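PDB 5WH8: putative carbohydrate-active enzyme from Uncultured organism, which probably hydrolyses O-glycosidic bonds, as a cellulase of glycoside hydrolase family 5, its catalytic module forming one part of a longer multi-modular protein. Local coordinates for residues V160-R172 with A195-T207. Sequence-based numbering, arbitrary orientation.
With EDO (1,2-ethanediol), chain C.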
ATOM      1  N   VAL A 160      -3.965 -18.619  -2.652  1.00 11.10           N
ATOM      2  CA  VAL A 160      -3.688 -17.413  -1.878  1.00 12.08           C
ATOM      3  C   VAL A 160      -4.262 -17.520  -0.456  1.00 12.34           C
ATOM      4  O   VAL A 160      -3.647 -17.067   0.512  1.00 12.66           O
ATOM      5  CB  VAL A 160      -4.259 -16.142  -2.590  1.00  9.40           C
ATOM      6  CG1 VAL A 160      -3.974 -14.870  -1.787  1.00 11.85           C
ATOM      7  CG2 VAL A 160      -3.680 -16.020  -3.994  1.00 15.38           C
ATOM      8  N   LYS A 161      -5.451 -18.109  -0.326  1.00 11.56           N
ATOM      9  CA  LYS A 161      -6.076 -18.293   0.989  1.00 12.83           C
ATOM     10  C   LYS A 161      -5.210 -19.199   1.880  1.00 13.07           C
ATOM     11  O   LYS A 161      -5.067 -18.936   3.076  1.00 13.87           O
ATOM     12  CB  LYS A 161      -7.505 -18.855   0.825  1.00 13.94           C
ATOM     13  CG  LYS A 161      -8.333 -18.933   2.084  1.00 16.45           C
ATOM     14  CD  LYS A 161      -9.785 -19.232   1.740  1.00 15.28           C
ATOM     15  CE  LYS A 161     -10.697 -19.186   2.949  1.00 23.87           C
ATOM     16  NZ  LYS A 161     -10.644 -20.442   3.711  1.00 29.92           N
ATOM     17  N   GLU A 162      -4.600 -20.235   1.305  1.00 12.47           N
ATOM     18  CA  GLU A 162      -3.718 -21.096   2.083  1.00 13.23           C
ATOM     19  C   GLU A 162      -2.453 -20.357   2.534  1.00 12.67           C
ATOM     20  O   GLU A 162      -1.998 -20.539   3.656  1.00 13.00           O
ATOM     21  CB  GLU A 162      -3.364 -22.360   1.289  1.00 14.69           C
ATOM     22  CG  GLU A 162      -4.587 -23.290   1.213  1.00 24.53           C
ATOM     23  CD  GLU A 162      -4.339 -24.614   0.509  1.00 29.23           C
ATOM     24  OE1 GLU A 162      -3.585 -24.661  -0.484  1.00 24.73           O
ATOM     25  OE2 GLU A 162      -4.930 -25.621   0.957  1.00 31.64           O
ATOM     26  N   TYR A 163      -1.904 -19.505   1.670  1.00 11.36           N
ATOM     27  CA  TYR A 163      -0.792 -18.639   2.064  1.00 12.48           C
ATOM     28  C   TYR A 163      -1.187 -17.753   3.239  1.00 12.62           C
ATOM     29  O   TYR A 163      -0.459 -17.656   4.224  1.00 12.67           O
ATOM     30  CB  TYR A 163      -0.330 -17.770   0.876  1.00 10.29           C
ATOM     31  CG  TYR A 163       0.654 -16.661   1.253  1.00 10.81           C
ATOM     32  CD1 TYR A 163       1.996 -16.938   1.421  1.00 11.58           C
ATOM     33  CD2 TYR A 163       0.222 -15.354   1.474  1.00 11.75           C
ATOM     34  CE1 TYR A 163       2.895 -15.947   1.766  1.00 10.03           C
ATOM     35  CE2 TYR A 163       1.116 -14.351   1.832  1.00 11.62           C
ATOM     36  CZ  TYR A 163       2.446 -14.658   1.982  1.00 10.69           C
ATOM     37  OH  TYR A 163       3.369 -13.701   2.348  1.00 11.92           O
ATOM     38  N   ALA A 164      -2.335 -17.093   3.117  1.00 10.25           N
ATOM     39  CA  ALA A 164      -2.799 -16.176   4.154  1.00 11.82           C
ATOM     40  C   ALA A 164      -3.057 -16.913   5.472  1.00 14.45           C
ATOM     41  O   ALA A 164      -2.810 -16.377   6.551  1.00 13.78           O
ATOM     42  CB  ALA A 164      -4.058 -15.456   3.698  1.00 14.76           C
ATOM     43  N   GLU A 165      -3.573 -18.134   5.387  1.00 11.89           N
ATOM     44  CA  GLU A 165      -3.850 -18.904   6.596  1.00 16.04           C
ATOM     45  C   GLU A 165      -2.554 -19.422   7.249  1.00 17.16           C
ATOM     46  O   GLU A 165      -2.575 -19.844   8.416  1.00 15.23           O
ATOM     47  CB  GLU A 165      -4.841 -20.027   6.261  1.00 14.66           C
ATOM     48  CG  GLU A 165      -6.245 -19.471   6.014  1.00 14.75           C
ATOM     49  CD  GLU A 165      -7.267 -20.476   5.520  1.00 21.82           C
ATOM     50  OE1 GLU A 165      -6.892 -21.602   5.126  1.00 25.17           O
ATOM     51  OE2 GLU A 165      -8.462 -20.111   5.507  1.00 24.13           O
ATOM     52  N   ALA A 166      -1.434 -19.360   6.523  1.00 14.13           N
ATOM     53  CA  ALA A 166      -0.095 -19.630   7.090  1.00 13.46           C
ATOM     54  C   ALA A 166       0.507 -18.391   7.760  1.00 19.37           C
ATOM     55  O   ALA A 166       1.072 -18.468   8.860  1.00 19.52           O
ATOM     56  CB  ALA A 166       0.865 -20.159   5.994  1.00 15.53           C
ATOM     57  N   VAL A 167       0.395 -17.246   7.101  1.00 14.06           N
ATOM     58  CA  VAL A 167       1.027 -16.018   7.592  1.00 11.38           C
ATOM     59  C   VAL A 167       0.203 -15.269   8.658  1.00 11.99           C
ATOM     60  O   VAL A 167       0.773 -14.710   9.594  1.00 13.59           O
ATOM     61  CB  VAL A 167       1.336 -15.055   6.382  1.00 13.79           C
ATOM     62  CG1 VAL A 167       1.735 -13.679   6.845  1.00 24.07           C
ATOM     63  CG2 VAL A 167       2.425 -15.673   5.468  1.00 15.80           C
ATOM     64  N   ILE A 168      -1.119 -15.208   8.521  1.00 12.86           N
ATOM     65  CA  ILE A 168      -1.907 -14.370   9.422  1.00 13.40           C
ATOM     66  C   ILE A 168      -1.806 -14.854  10.879  1.00 12.50           C
ATOM     67  O   ILE A 168      -1.685 -14.024  11.780  1.00 12.86           O
ATOM     68  CB  ILE A 168      -3.374 -14.263   8.957  1.00 14.40           C
ATOM     69  CG1 ILE A 168      -3.416 -13.386   7.682  1.00 12.72           C
ATOM     70  CG2 ILE A 168      -4.270 -13.664  10.057  1.00 15.25           C
ATOM     71  CD1 ILE A 168      -4.774 -13.295   7.048  1.00 14.58           C
ATOM     72  N   PRO A 169      -1.821 -16.179  11.120  1.00 13.75           N
ATOM     73  CA  PRO A 169      -1.650 -16.576  12.531  1.00 14.40           C
ATOM     74  C   PRO A 169      -0.302 -16.166  13.135  1.00 14.14           C
ATOM     75  O   PRO A 169      -0.203 -15.925  14.347  1.00 15.99           O
ATOM     76  CB  PRO A 169      -1.786 -18.107  12.479  1.00 14.11           C
ATOM     77  CG  PRO A 169      -2.653 -18.356  11.275  1.00 20.57           C
ATOM     78  CD  PRO A 169      -2.181 -17.321  10.264  1.00 15.09           C
ATOM     79  N   VAL A 170       0.730 -16.108  12.309  1.00 13.05           N
ATOM     80  CA  VAL A 170       2.061 -15.697  12.750  1.00 12.41           C
ATOM     81  C   VAL A 170       2.052 -14.213  13.119  1.00 13.59           C
ATOM     82  O   VAL A 170       2.675 -13.795  14.097  1.00 14.02           O
ATOM     83  CB  VAL A 170       3.103 -15.978  11.657  1.00 16.10           C
ATOM     84  CG1 VAL A 170       4.450 -15.368  11.995  1.00 21.47           C
ATOM     85  CG2 VAL A 170       3.236 -17.489  11.424  1.00 18.41           C
ATOM     86  N   ILE A 171       1.336 -13.421  12.335  1.00 12.28           N
ATOM     87  CA  ILE A 171       1.194 -12.001  12.640  1.00 11.82           C
ATOM     88  C   ILE A 171       0.331 -11.780  13.899  1.00 14.07           C
ATOM     89  O   ILE A 171       0.695 -11.025  14.798  1.00 12.70           O
ATOM     90  CB  ILE A 171       0.578 -11.250  11.426  1.00 12.57           C
ATOM     91  CG1 ILE A 171       1.601 -11.201  10.283  1.00 13.78           C
ATOM     92  CG2 ILE A 171       0.091  -9.847  11.837  1.00 13.00           C
ATOM     93  CD1 ILE A 171       1.031 -10.576   8.986  1.00 13.01           C
ATOM     94  N   ARG A 172      -0.808 -12.456  13.960  1.00 13.39           N
ATOM     95  CA  ARG A 172      -1.806 -12.177  14.988  1.00 13.09           C
ATOM     96  C   ARG A 172      -1.386 -12.689  16.368  1.00 15.01           C
ATOM     97  O   ARG A 172      -1.864 -12.175  17.375  1.00 16.01           O
ATOM     98  CB  ARG A 172      -3.158 -12.770  14.569  1.00 16.41           C
ATOM     99  CG  ARG A 172      -3.817 -12.026  13.393  1.00 18.04           C
ATOM    100  CD  ARG A 172      -4.403 -10.699  13.873  1.00 17.00           C
ATOM    101  NE  ARG A 172      -4.689  -9.682  12.850  1.00 22.07           N
ATOM    102  CZ  ARG A 172      -5.834  -9.561  12.192  1.00 20.12           C
ATOM    103  NH1 ARG A 172      -6.822 -10.442  12.362  1.00 22.36           N
ATOM    104  NH2 ARG A 172      -5.967  -8.581  11.312  1.00 13.07           N
ATOM    105  N   ALA A 195     -14.265 -13.176  -2.701  1.00 11.72           N
ATOM    106  CA  ALA A 195     -15.555 -12.946  -2.037  1.00 12.39           C
ATOM    107  C   ALA A 195     -16.409 -14.207  -1.968  1.00 16.43           C
ATOM    108  O   ALA A 195     -17.369 -14.249  -1.190  1.00 17.62           O
ATOM    109  CB  ALA A 195     -16.313 -11.872  -2.744  1.00 13.26           C
ATOM    110  N   GLN A 196     -16.088 -15.212  -2.781  1.00 16.07           N
ATOM    111  CA  GLN A 196     -16.837 -16.483  -2.758  1.00 16.36           C
ATOM    112  C   GLN A 196     -16.438 -17.365  -1.564  1.00 21.96           C
ATOM    113  O   GLN A 196     -17.188 -18.263  -1.175  1.00 20.36           O
ATOM    114  CB  GLN A 196     -16.641 -17.271  -4.064  1.00 17.02           C
ATOM    115  CG  GLN A 196     -16.873 -16.469  -5.340  1.00 19.29           C
ATOM    116  CD  GLN A 196     -18.281 -15.880  -5.441  1.00 29.86           C
ATOM    117  OE1 GLN A 196     -19.277 -16.576  -5.227  1.00 32.45           O
ATOM    118  NE2 GLN A 196     -18.368 -14.595  -5.777  1.00 22.38           N
ATOM    119  N   ASP A 197     -15.269 -17.101  -0.977  1.00 15.18           N
ATOM    120  CA  ASP A 197     -14.747 -17.903   0.123  1.00 18.12           C
ATOM    121  C   ASP A 197     -13.792 -17.052   0.951  1.00 14.74           C
ATOM    122  O   ASP A 197     -12.598 -17.298   0.952  1.00 14.42           O
ATOM    123  CB  ASP A 197     -14.032 -19.141  -0.428  1.00 16.46           C
ATOM    124  CG  ASP A 197     -13.634 -20.143   0.654  1.00 21.59           C
ATOM    125  OD1 ASP A 197     -14.172 -20.103   1.784  1.00 22.92           O
ATOM    126  OD2 ASP A 197     -12.779 -21.000   0.353  1.00 27.10           O
ATOM    127  N   PRO A 198     -14.316 -16.031   1.653  1.00 14.88           N
ATOM    128  CA  PRO A 198     -13.412 -15.101   2.339  1.00 15.71           C
ATOM    129  C   PRO A 198     -12.703 -15.684   3.549  1.00 16.31           C
ATOM    130  O   PRO A 198     -13.124 -16.704   4.116  1.00 16.24           O
ATOM    131  CB  PRO A 198     -14.331 -13.945   2.765  1.00 18.24           C
ATOM    132  CG  PRO A 198     -15.705 -14.450   2.664  1.00 20.84           C
ATOM    133  CD  PRO A 198     -15.722 -15.603   1.699  1.00 16.24           C
ATOM    134  N   LEU A 199     -11.610 -15.025   3.930  1.00 15.44           N
ATOM    135  CA  LEU A 199     -10.888 -15.345   5.170  1.00 14.48           C
ATOM    136  C   LEU A 199     -11.766 -15.134   6.411  1.00 15.51           C
ATOM    137  O   LEU A 199     -12.618 -14.241   6.432  1.00 16.17           O
ATOM    138  CB  LEU A 199      -9.623 -14.484   5.284  1.00 15.35           C
ATOM    139  CG  LEU A 199      -8.575 -14.723   4.208  1.00 17.21           C
ATOM    140  CD1 LEU A 199      -7.614 -13.528   4.109  1.00 18.30           C
ATOM    141  CD2 LEU A 199      -7.824 -15.995   4.556  1.00 18.33           C
ATOM    142  N   SER A 200     -11.566 -15.954   7.444  1.00 16.14           N
ATOM    143  CA  SER A 200     -12.410 -15.853   8.654  1.00 17.51           C
ATOM    144  C   SER A 200     -11.871 -14.931   9.754  1.00 29.21           C
ATOM    145  O   SER A 200     -12.442 -14.851  10.841  1.00 40.09           O
ATOM    146  CB  SER A 200     -12.637 -17.250   9.253  1.00 20.87           C
ATOM    147  OG  SER A 200     -13.370 -18.035   8.336  1.00 29.66           O
ATOM    148  N   TYR A 201     -10.790 -14.220   9.472  1.00 19.40           N
ATOM    149  CA  TYR A 201     -10.153 -13.355  10.459  1.00 14.08           C
ATOM    150  C   TYR A 201     -10.783 -11.964  10.474  1.00 18.00           C
ATOM    151  O   TYR A 201     -11.290 -11.510   9.453  1.00 18.65           O
ATOM    152  CB  TYR A 201      -8.655 -13.217  10.154  1.00 16.69           C
ATOM    153  CG  TYR A 201      -7.916 -14.524  10.032  1.00 17.14           C
ATOM    154  CD1 TYR A 201      -7.555 -15.248  11.155  1.00 21.06           C
ATOM    155  CD2 TYR A 201      -7.571 -15.033   8.784  1.00 22.42           C
ATOM    156  CE1 TYR A 201      -6.872 -16.454  11.039  1.00 27.73           C
ATOM    157  CE2 TYR A 201      -6.890 -16.216   8.660  1.00 24.58           C
ATOM    158  CZ  TYR A 201      -6.553 -16.935   9.786  1.00 26.03           C
ATOM    159  OH  TYR A 201      -5.872 -18.128   9.638  1.00 26.86           O
ATOM    160  N   ASP A 202     -10.715 -11.285  11.621  1.00 17.64           N
ATOM    161  CA  ASP A 202     -11.116  -9.880  11.744  1.00 18.69           C
ATOM    162  C   ASP A 202     -10.061  -8.920  11.159  1.00 14.53           C
ATOM    163  O   ASP A 202      -8.881  -9.268  11.048  1.00 14.90           O
ATOM    164  CB  ASP A 202     -11.332  -9.492  13.221  1.00 24.92           C
ATOM    165  CG  ASP A 202     -12.418 -10.297  13.906  1.00 41.51           C
ATOM    166  OD1 ASP A 202     -13.439 -10.626  13.260  1.00 33.79           O
ATOM    167  OD2 ASP A 202     -12.252 -10.578  15.117  1.00 40.85           O
ATOM    168  N   ASN A 203     -10.489  -7.690  10.869  1.00 15.27           N
ATOM    169  CA  ASN A 203      -9.590  -6.600  10.445  1.00 12.77           C
ATOM    170  C   ASN A 203      -8.752  -7.023   9.243  1.00 11.86           C
ATOM    171  O   ASN A 203      -7.532  -6.843   9.221  1.00 13.85           O
ATOM    172  CB  ASN A 203      -8.695  -6.138  11.605  1.00 14.84           C
ATOM    173  CG  ASN A 203      -9.416  -5.233  12.562  1.00 26.42           C
ATOM    174  OD1 ASN A 203     -10.282  -4.454  12.164  1.00 23.27           O
ATOM    175  ND2 ASN A 203      -9.091  -5.350  13.842  1.00 24.82           N
ATOM    176  N   VAL A 204      -9.433  -7.564   8.238  1.00 10.66           N
ATOM    177  CA  VAL A 204      -8.805  -7.922   6.967  1.00 12.03           C
ATOM    178  C   VAL A 204      -9.455  -7.144   5.822  1.00 12.79           C
ATOM    179  O   VAL A 204     -10.686  -7.025   5.734  1.00 13.91           O
ATOM    180  CB  VAL A 204      -8.894  -9.450   6.678  1.00 12.61           C
ATOM    181  CG1 VAL A 204      -8.384  -9.792   5.279  1.00 16.79           C
ATOM    182  CG2 VAL A 204      -8.110 -10.225   7.725  1.00 14.34           C
ATOM    183  N   MET A 205      -8.603  -6.617   4.943  1.00  8.89           N
ATOM    184  CA  MET A 205      -9.027  -5.967   3.708  1.00 10.73           C
ATOM    185  C   MET A 205      -8.396  -6.707   2.525  1.00 13.01           C
ATOM    186  O   MET A 205      -7.451  -7.468   2.713  1.00  9.67           O
ATOM    187  CB  MET A 205      -8.622  -4.476   3.688  1.00  9.89           C
ATOM    188  CG  MET A 205      -9.175  -3.716   4.897  1.00 12.89           C
ATOM    189  SD  MET A 205      -8.712  -1.965   4.927  1.00 11.30           S
ATOM    190  CE  MET A 205      -9.823  -1.321   3.696  1.00 14.30           C
ATOM    191  N   TYR A 206      -8.938  -6.493   1.323  1.00  9.58           N
ATOM    192  CA  TYR A 206      -8.533  -7.208   0.118  1.00 10.10           C
ATOM    193  C   TYR A 206      -8.017  -6.215  -0.925  1.00  7.54           C
ATOM    194  O   TYR A 206      -8.599  -5.146  -1.156  1.00  8.79           O
ATOM    195  CB  TYR A 206      -9.714  -8.028  -0.434  1.00 10.57           C
ATOM    196  CG  TYR A 206     -10.124  -9.135   0.511  1.00  8.51           C
ATOM    197  CD1 TYR A 206     -10.952  -8.864   1.601  1.00  9.16           C
ATOM    198  CD2 TYR A 206      -9.649 -10.426   0.350  1.00 11.38           C
ATOM    199  CE1 TYR A 206     -11.307  -9.875   2.495  1.00 10.23           C
ATOM    200  CE2 TYR A 206     -10.021 -11.444   1.244  1.00 14.09           C
ATOM    201  CZ  TYR A 206     -10.817 -11.140   2.313  1.00 14.71           C
ATOM    202  OH  TYR A 206     -11.189 -12.151   3.199  1.00 15.57           O
ATOM    203  N   THR A 207      -6.894  -6.582  -1.531  1.00  9.30           N
ATOM    204  CA  THR A 207      -6.219  -5.732  -2.501  1.00  9.23           C
ATOM    205  C   THR A 207      -6.896  -5.685  -3.866  1.00  8.35           C
ATOM    206  O   THR A 207      -7.224  -6.723  -4.456  1.00  9.14           O
ATOM    207  CB  THR A 207      -4.812  -6.233  -2.694  1.00  9.89           C
ATOM    208  OG1 THR A 207      -4.212  -6.425  -1.418  1.00 10.62           O
ATOM    209  CG2 THR A 207      -3.975  -5.282  -3.520  1.00  9.08           C
TER
HETATM  210  C1  EDO C 402     -14.952  -7.466   5.614  1.00 21.23           C
HETATM  211  O1  EDO C 402     -14.504  -6.685   6.730  1.00 25.33           O
HETATM  212  C2  EDO C 402     -13.761  -8.211   5.031  1.00 21.83           C
HETATM  213  O2  EDO C 402     -12.990  -7.334   4.199  1.00 13.37           O
HETATM  214  O   HOH W   1      -9.986 -18.386   6.971  1.00 27.74           O
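In this TIM barrel, the loop that leads into strand 204-211 lies along the outer helix 157-172, and L199, Y201 and R172 join the two. Y201 buries more surface here than any other residue, and its ring covers I168: the CG2 methyl sits over the ring centre in a CH-pi contact, 3.6 Å from the centroid and only 6° off the normal. With CG2 anti to the backbone N of I168, CG1 lies beside that N and carries CD1 onward, to within 3.7 Å of Y201 CD2. At the far end of the ring, Y201 OH lies against the helix, touching the P169 ring (P169 CG 3.6 Å away) and the CA-CG stem of E165.

One turn back along the helix, L199 pushes its two methyls against A164 CB, while CD2 also meets K161 CG and CD1 meets I168 CD1. The backbone N of L199 donates a hydrogen bond to Y206 OH, which ties the loop to the strand that follows it. K161 runs out past L199 and crosses D197 at about a right angle, K161 CE lying 3.3 Å from D197 O; the D197 carboxylate is near NZ without forming a salt bridge. Bending at its last torsion, K161 places NZ 2.8 Å from E165 OE2 in a salt bridge on the syn side, though tilted well out of the carboxylate plane. A water links that same oxygen to S200 N.

At the other end of the helix, R172 turns at chi2 (-75°) and offers its guanidinium edge to the loop backbone. R172 NH1 donates to D202 O over 2.7 Å with an N-H...O angle of 149°; two weak bonds run from NH2 to D202 O and N203 O, and NH2 also reaches K178 O. Carbonyl dipoles, rather than a carboxylate within bonding distance in this contact, thus meet the arginine's charge, and these bonds probably hold the turn before the strand.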